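PDB 1HLQ: high-potential iron-sulfur protein from Rhodoferax fermentans, which carries electrons through a high-potential [4Fe-4S] cluster, serving anaerobic and photosynthetic electron transport, including transfer to oxidized cytochrome bc1 complex via the membrane-bound tetraheme cytochrome c. Local coordinates for residues 10-15 / 55-60; 18-23 / 63-68; 38-43 / 69-74. One frame throughout, in Å; residues are numbered along the deposited sequence.

Contact 1 (10-15 / 55-60)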
loop_
_atom_site.group_PDB
_atom_site.type_symbol
_atom_site.label_atom_id
_atom_site.label_comp_id
_atom_site.label_asym_id
_atom_site.label_seq_id
_atom_site.Cartn_x
_atom_site.Cartn_y
_atom_site.Cartn_z
ATOM N N ALA A 10 4.613 -3.850 -10.154
ATOM C CA ALA A 10 3.786 -2.659 -10.278
ATOM C C ALA A 10 3.735 -1.829 -8.999
ATOM O O ALA A 10 3.868 -0.595 -9.081
ATOM C CB ALA A 10 2.357 -3.029 -10.674
ATOM N N ASN A 11 3.569 -2.482 -7.861
ATOM C CA ASN A 11 3.500 -1.734 -6.610
ATOM C C ASN A 11 4.845 -1.107 -6.275
ATOM O O ASN A 11 4.892 -0.015 -5.711
ATOM C CB ASN A 11 2.915 -2.555 -5.482
ATOM C CG ASN A 11 3.586 -3.853 -5.139
ATOM O OD1 ASN A 11 4.615 -4.214 -5.723
ATOM N ND2 ASN A 11 2.995 -4.592 -4.209
ATOM N N ALA A 12 5.927 -1.778 -6.651
ATOM C CA ALA A 12 7.263 -1.220 -6.435
ATOM C C ALA A 12 7.449 0.025 -7.294
ATOM O O ALA A 12 7.881 1.088 -6.815
ATOM C CB ALA A 12 8.302 -2.280 -6.780
ATOM N N LYS A 13 7.114 -0.043 -8.583
ATOM C CA LYS A 13 7.259 1.091 -9.482
ATOM C C LYS A 13 6.425 2.286 -9.003
ATOM O O LYS A 13 6.843 3.449 -9.046
ATOM C CB LYS A 13 6.879 0.757 -10.924
ATOM C CG LYS A 13 7.850 -0.196 -11.614
ATOM C CD LYS A 13 7.449 -0.327 -13.084
ATOM C CE LYS A 13 8.466 -1.107 -13.889
ATOM N NZ LYS A 13 7.931 -1.505 -15.223
ATOM N N SER A 14 5.235 2.029 -8.472
ATOM C CA SER A 14 4.368 3.101 -7.971
ATOM C C SER A 14 5.022 3.867 -6.826
ATOM O O SER A 14 4.721 5.054 -6.659
ATOM C CB SER A 14 3.036 2.486 -7.550
ATOM O OG SER A 14 2.088 3.491 -7.229
ATOM N N LEU A 15 5.863 3.206 -6.044
ATOM C CA LEU A 15 6.525 3.820 -4.909
ATOM C C LEU A 15 7.996 4.120 -5.144
ATOM O O LEU A 15 8.735 4.477 -4.216
ATOM C CB LEU A 15 6.389 2.911 -3.680
ATOM C CG LEU A 15 4.974 2.771 -3.110
ATOM C CD1 LEU A 15 4.873 1.637 -2.121
ATOM C CD2 LEU A 15 4.565 4.084 -2.447
ATOM N N PRO A 55 4.855 -3.730 5.143
ATOM C CA PRO A 55 3.411 -3.803 4.975
ATOM C C PRO A 55 2.908 -3.408 3.619
ATOM O O PRO A 55 1.795 -3.764 3.201
ATOM C CB PRO A 55 2.858 -2.924 6.095
ATOM C CG PRO A 55 3.980 -1.998 6.418
ATOM C CD PRO A 55 5.237 -2.833 6.258
ATOM N N LEU A 56 3.663 -2.641 2.825
ATOM C CA LEU A 56 3.272 -2.193 1.521
ATOM C C LEU A 56 3.524 -3.241 0.444
ATOM O O LEU A 56 3.142 -2.974 -0.684
ATOM C CB LEU A 56 4.003 -0.888 1.137
ATOM C CG LEU A 56 3.781 0.224 2.184
ATOM C CD1 LEU A 56 4.526 1.489 1.782
ATOM C CD2 LEU A 56 2.304 0.512 2.393
ATOM N N PHE A 57 4.268 -4.296 0.799
ATOM C CA PHE A 57 4.655 -5.311 -0.184
ATOM C C PHE A 57 4.293 -6.719 0.264
ATOM O O PHE A 57 5.074 -7.504 0.789
ATOM C CB PHE A 57 6.178 -5.193 -0.446
ATOM C CG PHE A 57 6.513 -3.904 -1.151
ATOM C CD1 PHE A 57 7.037 -2.815 -0.446
ATOM C CD2 PHE A 57 6.275 -3.749 -2.504
ATOM C CE1 PHE A 57 7.283 -1.630 -1.113
ATOM C CE2 PHE A 57 6.541 -2.581 -3.185
ATOM C CZ PHE A 57 7.052 -1.497 -2.461
ATOM N N ALA A 58 3.034 -7.089 0.033
ATOM C CA ALA A 58 2.500 -8.386 0.404
ATOM C C ALA A 58 3.163 -9.538 -0.344
ATOM O O ALA A 58 3.500 -9.443 -1.511
ATOM C CB ALA A 58 0.997 -8.430 0.119
ATOM N N GLY A 59 3.396 -10.603 0.397
ATOM C CA GLY A 59 3.912 -11.868 -0.067
ATOM C C GLY A 59 5.390 -11.931 -0.357
ATOM O O GLY A 59 5.935 -12.940 -0.766
ATOM N N LYS A 60 6.054 -10.805 -0.113
ATOM C CA LYS A 60 7.458 -10.626 -0.455
ATOM C C LYS A 60 8.242 -10.000 0.687
ATOM O O LYS A 60 7.754 -9.828 1.795
ATOM C CB LYS A 60 7.536 -9.764 -1.716
ATOM C CG LYS A 60 6.879 -10.333 -2.949
ATOM C CD LYS A 60 7.322 -9.815 -4.282
ATOM C CE LYS A 60 6.546 -10.431 -5.434
ATOM N NZ LYS A 60 7.149 -10.155 -6.761
HETATM O O HOH W 1 4.112 -7.119 -3.082
#
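Part of the hydrophobic wall round the [4Fe-4S] cluster is built here, where Phe-57 and Leu-56, both lining the cluster pocket, meet segment 10-15, which holds the short helix 10-14, through Asn-11, Ala-12 and Leu-15. The Phe-57 ring presents its CE2 corner to the helix. Asn-11 OD1 lies 3.6 Å from Phe-57 CE2 and near the ring plane, as does the helix backbone at Ala-12 CA, also 3.6 Å from CE2. Amide and ring are turned 77° against each other, so the carboxamide stands across the rim of the ring instead of stacking on it. With chi1 of 57°, Asn-11 CG sits between its own backbone N and carbonyl carbon, a setting that carries the amide out to the phenyl edge and ND2 beyond it to a water. That water accepts from Asn-11 ND2 at 3.0 Å and donates to Ala-58 O at 2.9 Å, bridging the helix to the type II turn 57-60. Leu-15 supplies one methyl for two neighbours: CD1 is 3.8 Å from Phe-57 CZ and 3.9 Å from Leu-56 CD1, the two leucine side chains crossing nearly at right angles. Tyr-17 meets the Phe-57 ring as well, at an inclined angle. No direct hydrogen bond joins the segments; apolar contact and a single water bridge hold them together, consistent with largely apolar surroundings on this side of the cluster.

Contact 2 (18-23 / 63-68). With SF4 (iron/sulfur cluster), chain G; SO4 (sulfate ion), chain E.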
loop_
_atom_site.group_PDB
_atom_site.type_symbol
_atom_site.label_atom_id
_atom_site.label_comp_id
_atom_site.label_asym_id
_atom_site.label_seq_id
_atom_site.Cartn_x
_atom_site.Cartn_y
_atom_site.Cartn_z
ATOM N N VAL A 18 13.552 0.820 -4.666
ATOM C CA VAL A 18 14.841 0.328 -5.142
ATOM C C VAL A 18 15.380 -0.590 -4.052
ATOM O O VAL A 18 15.218 -0.347 -2.856
ATOM C CB VAL A 18 15.869 1.412 -5.494
ATOM C CG1 VAL A 18 15.529 2.084 -6.819
ATOM C CG2 VAL A 18 15.992 2.413 -4.367
ATOM N N ALA A 19 16.111 -1.635 -4.473
ATOM C CA ALA A 19 16.718 -2.537 -3.527
ATOM C C ALA A 19 17.957 -1.944 -2.862
ATOM O O ALA A 19 18.381 -2.482 -1.841
ATOM C CB ALA A 19 17.096 -3.861 -4.174
ATOM N N ASP A 20 18.443 -0.822 -3.376
ATOM C CA ASP A 20 19.623 -0.163 -2.819
ATOM C C ASP A 20 19.334 1.338 -2.848
ATOM O O ASP A 20 19.211 1.912 -3.913
ATOM C CB ASP A 20 20.842 -0.472 -3.677
ATOM C CG ASP A 20 22.136 0.155 -3.209
ATOM O OD1 ASP A 20 23.187 -0.277 -3.767
ATOM O OD2 ASP A 20 22.141 1.064 -2.357
ATOM N N THR A 21 19.218 1.938 -1.676
ATOM C CA THR A 21 18.920 3.356 -1.533
ATOM C C THR A 21 19.870 4.283 -2.274
ATOM O O THR A 21 19.469 5.379 -2.691
ATOM C CB THR A 21 18.852 3.721 -0.044
ATOM O OG1 THR A 21 18.269 5.020 0.052
ATOM C CG2 THR A 21 20.222 3.751 0.599
ATOM N N THR A 22 21.101 3.828 -2.530
ATOM C CA THR A 22 22.044 4.631 -3.294
ATOM C C THR A 22 21.757 4.618 -4.787
ATOM O O THR A 22 22.539 5.153 -5.584
ATOM C CB THR A 22 23.507 4.213 -3.069
ATOM O OG1 THR A 22 23.758 2.912 -3.637
ATOM C CG2 THR A 22 23.868 4.193 -1.606
ATOM N N LYS A 23 20.656 4.014 -5.223
ATOM C CA LYS A 23 20.208 3.959 -6.594
ATOM C C LYS A 23 18.820 4.549 -6.746
ATOM O O LYS A 23 18.186 4.445 -7.785
ATOM C CB LYS A 23 20.262 2.520 -7.121
ATOM C CG LYS A 23 21.715 2.043 -7.224
ATOM C CD LYS A 23 21.853 0.740 -7.969
ATOM C CE LYS A 23 23.282 0.233 -7.791
ATOM N NZ LYS A 23 24.263 1.255 -8.247
ATOM N N VAL A 63 14.714 -5.407 0.676
ATOM C CA VAL A 63 16.122 -5.430 1.086
ATOM C C VAL A 63 16.324 -4.286 2.068
ATOM O O VAL A 63 15.908 -3.142 1.807
ATOM C CB VAL A 63 17.043 -5.311 -0.129
ATOM C CG1 VAL A 63 18.510 -5.233 0.266
ATOM C CG2 VAL A 63 16.821 -6.537 -1.013
ATOM N N ALA A 64 17.008 -4.528 3.190
ATOM C CA ALA A 64 17.183 -3.549 4.251
ATOM C C ALA A 64 17.903 -2.283 3.815
ATOM O O ALA A 64 17.641 -1.178 4.334
ATOM C CB ALA A 64 17.881 -4.205 5.423
ATOM N N LYS A 65 18.764 -2.413 2.833
ATOM C CA LYS A 65 19.526 -1.384 2.176
ATOM C C LYS A 65 18.680 -0.558 1.216
ATOM O O LYS A 65 19.137 0.433 0.648
ATOM C CB LYS A 65 20.579 -2.032 1.238
ATOM C CG LYS A 65 21.828 -2.555 1.892
ATOM C CD LYS A 65 22.765 -3.215 0.893
ATOM C CE LYS A 65 23.216 -2.265 -0.199
ATOM N NZ LYS A 65 24.474 -2.765 -0.817
ATOM N N GLY A 66 17.454 -1.014 0.944
ATOM C CA GLY A 66 16.550 -0.446 -0.016
ATOM C C GLY A 66 15.830 0.820 0.415
ATOM O O GLY A 66 16.114 1.394 1.456
ATOM N N TRP A 67 14.882 1.268 -0.402
ATOM C CA TRP A 67 14.151 2.502 -0.162
ATOM C C TRP A 67 12.926 2.565 -1.064
ATOM O O TRP A 67 12.909 2.036 -2.164
ATOM C CB TRP A 67 15.062 3.693 -0.544
ATOM C CG TRP A 67 14.463 5.048 -0.319
ATOM C CD1 TRP A 67 14.531 5.787 0.823
ATOM C CD2 TRP A 67 13.720 5.832 -1.251
ATOM N NE1 TRP A 67 13.859 6.983 0.680
ATOM C CE2 TRP A 67 13.354 7.034 -0.596
ATOM C CE3 TRP A 67 13.315 5.652 -2.579
ATOM C CZ2 TRP A 67 12.607 8.031 -1.220
ATOM C CZ3 TRP A 67 12.567 6.641 -3.194
ATOM C CH2 TRP A 67 12.233 7.815 -2.518
ATOM N N CYS A 68 11.906 3.255 -0.565
ATOM C CA CYS A 68 10.757 3.589 -1.398
ATOM C C CYS A 68 10.241 4.950 -0.925
ATOM O O CYS A 68 10.665 5.471 0.107
ATOM C CB CYS A 68 9.659 2.549 -1.468
ATOM S SG CYS A 68 8.451 2.691 -0.132
HETATM FE FE1 SF4 G . 11.395 0.116 2.697
HETATM FE FE2 SF4 G . 9.849 1.680 4.337
HETATM FE FE3 SF4 G . 8.788 -0.471 3.091
HETATM FE FE4 SF4 G . 9.490 1.714 1.663
HETATM S S1 SF4 G . 7.863 1.663 3.297
HETATM S S2 SF4 G . 9.976 -0.492 1.075
HETATM S S3 SF4 G . 11.369 2.452 2.769
HETATM S S4 SF4 G . 10.425 -0.585 4.671
HETATM S S SO4 E . 27.495 -0.108 -8.756
HETATM O O1 SO4 E . 26.294 -0.537 -7.967
HETATM O O2 SO4 E . 27.125 1.059 -9.624
HETATM O O3 SO4 E . 27.943 -1.241 -9.622
HETATM O O4 SO4 E . 28.590 0.289 -7.811
HETATM O O HOH W 2 25.656 0.018 -2.572
#
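Val-18 and Trp-67 pair through their backbones as an isolated antiparallel bridge, the hydrogen-bonded kind. Val-18 N gives its proton to Trp-67 O at 2.9 Å, and Trp-67 N returns one to Val-18 O at 3.0 Å, in the carbonyl plane. A third bond, from Thr-21 N to Lys-65 O at 2.8 Å, is straight at the proton (166°), although the donor is tilted from the carbonyl plane. Between these bonds the backbones pass in close contact, Val-18 O lying 3.1 Å from Gly-66 CA. Thr-21 turns OG1 to the side anti to its own N (chi1 -167°), bringing it 3.5 Å from Trp-67 CB; the same hydroxyl bonds to Gln-36 O, while Gln-36 OE1 takes the indole N-H of Trp-67. Toward solvent, a water donates to Asp-20 OD1. Thr-22 N donates to Asp-20 OD2, closing an Asx turn, and Thr-22 OG1 adds a second bond to that oxygen from the same face of the carboxylate. The type I turn 63-66 starts at the end of strand 62-63 and leads to Cys-68, where Cys-68 SG binds the cluster iron FE4 at 2.3 Å; the bridge therefore ties the loop after helix 10-14 to the chain between that strand and the cluster.

Contact 3 (38-43 / 69-74). With SF4 (iron/sulfur cluster), chain G.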
loop_
_atom_site.group_PDB
_atom_site.type_symbol
_atom_site.label_atom_id
_atom_site.label_comp_id
_atom_site.label_asym_id
_atom_site.label_seq_id
_atom_site.Cartn_x
_atom_site.Cartn_y
_atom_site.Cartn_z
ATOM N N CYS A 38 15.240 1.067 4.133
ATOM C CA CYS A 38 14.255 0.248 4.847
ATOM C C CYS A 38 14.714 -0.002 6.273
ATOM O O CYS A 38 13.911 0.041 7.199
ATOM C CB CYS A 38 14.011 -1.060 4.106
ATOM S SG CYS A 38 13.438 -0.859 2.405
ATOM N N SER A 39 16.016 -0.182 6.469
ATOM C CA SER A 39 16.534 -0.427 7.814
ATOM C C SER A 39 16.252 0.733 8.763
ATOM O O SER A 39 16.227 0.506 9.970
ATOM C CB SER A 39 18.031 -0.707 7.772
ATOM O OG SER A 39 18.718 0.393 7.230
ATOM N N THR A 40 16.093 1.957 8.261
ATOM C CA THR A 40 15.808 3.101 9.121
ATOM C C THR A 40 14.369 3.570 9.007
ATOM O O THR A 40 14.008 4.636 9.535
ATOM C CB THR A 40 16.738 4.296 8.831
ATOM O OG1 THR A 40 16.531 4.806 7.504
ATOM C CG2 THR A 40 18.199 3.897 9.012
ATOM N N CYS A 41 13.511 2.780 8.382
ATOM C CA CYS A 41 12.109 3.100 8.160
ATOM C C CYS A 41 11.210 2.553 9.256
ATOM O O CYS A 41 11.358 1.406 9.681
ATOM C CB CYS A 41 11.672 2.516 6.801
ATOM S SG CYS A 41 9.958 2.834 6.357
ATOM N N ALA A 42 10.211 3.333 9.661
ATOM C CA ALA A 42 9.280 2.898 10.697
ATOM C C ALA A 42 8.425 1.720 10.276
ATOM O O ALA A 42 7.846 1.005 11.107
ATOM C CB ALA A 42 8.399 4.070 11.110
ATOM N N LEU A 43 8.266 1.471 8.979
ATOM C CA LEU A 43 7.432 0.394 8.472
ATOM C C LEU A 43 8.164 -0.928 8.330
ATOM O O LEU A 43 7.495 -1.977 8.319
ATOM C CB LEU A 43 6.771 0.806 7.150
ATOM C CG LEU A 43 5.906 2.072 7.229
ATOM C CD1 LEU A 43 5.291 2.398 5.882
ATOM C CD2 LEU A 43 4.832 1.960 8.298
ATOM N N SER A 69 9.341 5.517 -1.727
ATOM C CA SER A 69 8.866 6.879 -1.475
ATOM C C SER A 69 8.092 7.018 -0.189
ATOM O O SER A 69 7.925 8.148 0.295
ATOM C CB SER A 69 7.971 7.229 -2.679
ATOM O OG SER A 69 7.465 8.539 -2.631
ATOM N N ALA A 70 7.584 5.945 0.397
ATOM C CA ALA A 70 6.891 5.950 1.658
ATOM C C ALA A 70 7.823 5.924 2.858
ATOM O O ALA A 70 7.344 5.821 3.996
ATOM C CB ALA A 70 5.922 4.765 1.740
ATOM N N TRP A 71 9.153 5.962 2.627
ATOM C CA TRP A 71 10.081 5.910 3.746
ATOM C C TRP A 71 9.607 6.779 4.900
ATOM O O TRP A 71 9.383 7.973 4.674
ATOM C CB TRP A 71 11.493 6.307 3.306
ATOM C CG TRP A 71 12.448 6.225 4.454
ATOM C CD1 TRP A 71 13.145 5.124 4.849
ATOM C CD2 TRP A 71 12.804 7.281 5.354
ATOM N NE1 TRP A 71 13.893 5.401 5.960
ATOM C CE2 TRP A 71 13.715 6.732 6.285
ATOM C CE3 TRP A 71 12.440 8.629 5.464
ATOM C CZ2 TRP A 71 14.270 7.469 7.321
ATOM C CZ3 TRP A 71 13.006 9.353 6.493
ATOM C CH2 TRP A 71 13.906 8.779 7.393
ATOM N N ALA A 72 9.457 6.171 6.063
ATOM C CA ALA A 72 8.839 6.841 7.194
ATOM C C ALA A 72 9.811 7.009 8.342
ATOM O O ALA A 72 10.247 6.021 8.912
ATOM C CB ALA A 72 7.605 6.035 7.586
ATOM N N LYS A 73 10.144 8.259 8.650
ATOM C CA LYS A 73 11.057 8.543 9.760
ATOM C C LYS A 73 10.361 8.108 11.045
ATOM O O LYS A 73 9.161 8.330 11.204
ATOM C CB LYS A 73 11.411 10.025 9.747
ATOM C CG LYS A 73 12.568 10.461 10.638
ATOM C CD LYS A 73 12.037 11.077 11.928
ATOM C CE LYS A 73 13.136 11.754 12.737
ATOM N NZ LYS A 73 13.597 13.022 12.092
ATOM N N LYS A 74 11.067 7.420 11.925
ATOM C CA LYS A 74 10.448 6.927 13.162
ATOM C C LYS A 74 10.035 8.013 14.144
ATOM O O LYS A 74 10.727 9.015 14.317
ATOM C CB LYS A 74 11.438 5.961 13.832
ATOM C CG LYS A 74 11.809 4.798 12.925
ATOM C CD LYS A 74 12.931 3.943 13.484
ATOM C CE LYS A 74 13.274 2.826 12.515
ATOM N NZ LYS A 74 14.203 1.838 13.120
HETATM FE FE1 SF4 G . 11.395 0.116 2.697
HETATM FE FE2 SF4 G . 9.849 1.680 4.337
HETATM FE FE3 SF4 G . 8.788 -0.471 3.091
HETATM FE FE4 SF4 G . 9.490 1.714 1.663
HETATM S S1 SF4 G . 7.863 1.663 3.297
HETATM S S2 SF4 G . 9.976 -0.492 1.075
HETATM S S3 SF4 G . 11.369 2.452 2.769
HETATM S S4 SF4 G . 10.425 -0.585 4.671
HETATM O O HOH W 3 13.519 0.086 10.923
HETATM O O HOH W 4 14.068 6.826 11.150
#
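Cys-41 SG is gripped from several directions: Cys-41 SG binds the cluster iron FE2 at 2.3 Å and accepts N-H bonds from Ala-72 N across the contact and Leu-43 N within its own loop, each 3.4 Å long and nearly straight. With chi1 near 180° the sulfur extends away from the Cys-41 backbone N to reach the iron. Such N-H donors to a thiolate would be expected to draw off negative charge and so influence the cluster's potential. Beside it, Ala-42 N bonds to Ala-72 O at 2.8 Å in the carbonyl plane, so Ala-72 is held through both its N-H, by the Cys-41 thiolate, and its carbonyl, by Ala-42 N. Trp-71 lays CD1 3.6 Å from Cys-41 CB, and its NE1 reaches Thr-40 OG1 at 3.1 Å; the bond is bent (136° at the proton), and the hydroxyl lies 18° out of the indole plane. Thr-40 OG1 is also bonded to Asp-35 O and Ser-37 N. Toward solvent, Lys-74 stretches its extended chain over Ala-42, with CG 3.9 Å from Ala-42 CA, and its NZ meets a water that also contacts Ser-39 O and Cys-41 O. Leu-43 CD1 and Ala-70 CB both approach the cluster sulfide S1, Leu-43 CD1 at 3.7 Å. Cys-38 and Cys-41 form the Cys-x-x-Cys pair of the HiPIP cluster site, backed here by the C-terminal segment.

All three contacts surround one cluster, but by different means. Contact 1 is the most buried and the least polar, joining helix 10-14 to the loop between the two strands. Contacts 2 and 3 are partly buried, rely on backbone hydrogen bonds, and carry lysines toward solvent; between them they supply three of the four cluster cysteines. Backbone contacts, probably hydrogen bonds, join them: Leu-15 O is 2.8 Å from Ser-69 N, joining contact 1 to contact 3, and Gly-66 O is 2.8 Å from Cys-38 N, joining contact 2 to contact 3. The third subunit packs on contacts 1 and 3, whereas no other protein chain of the assembly touches contact 2.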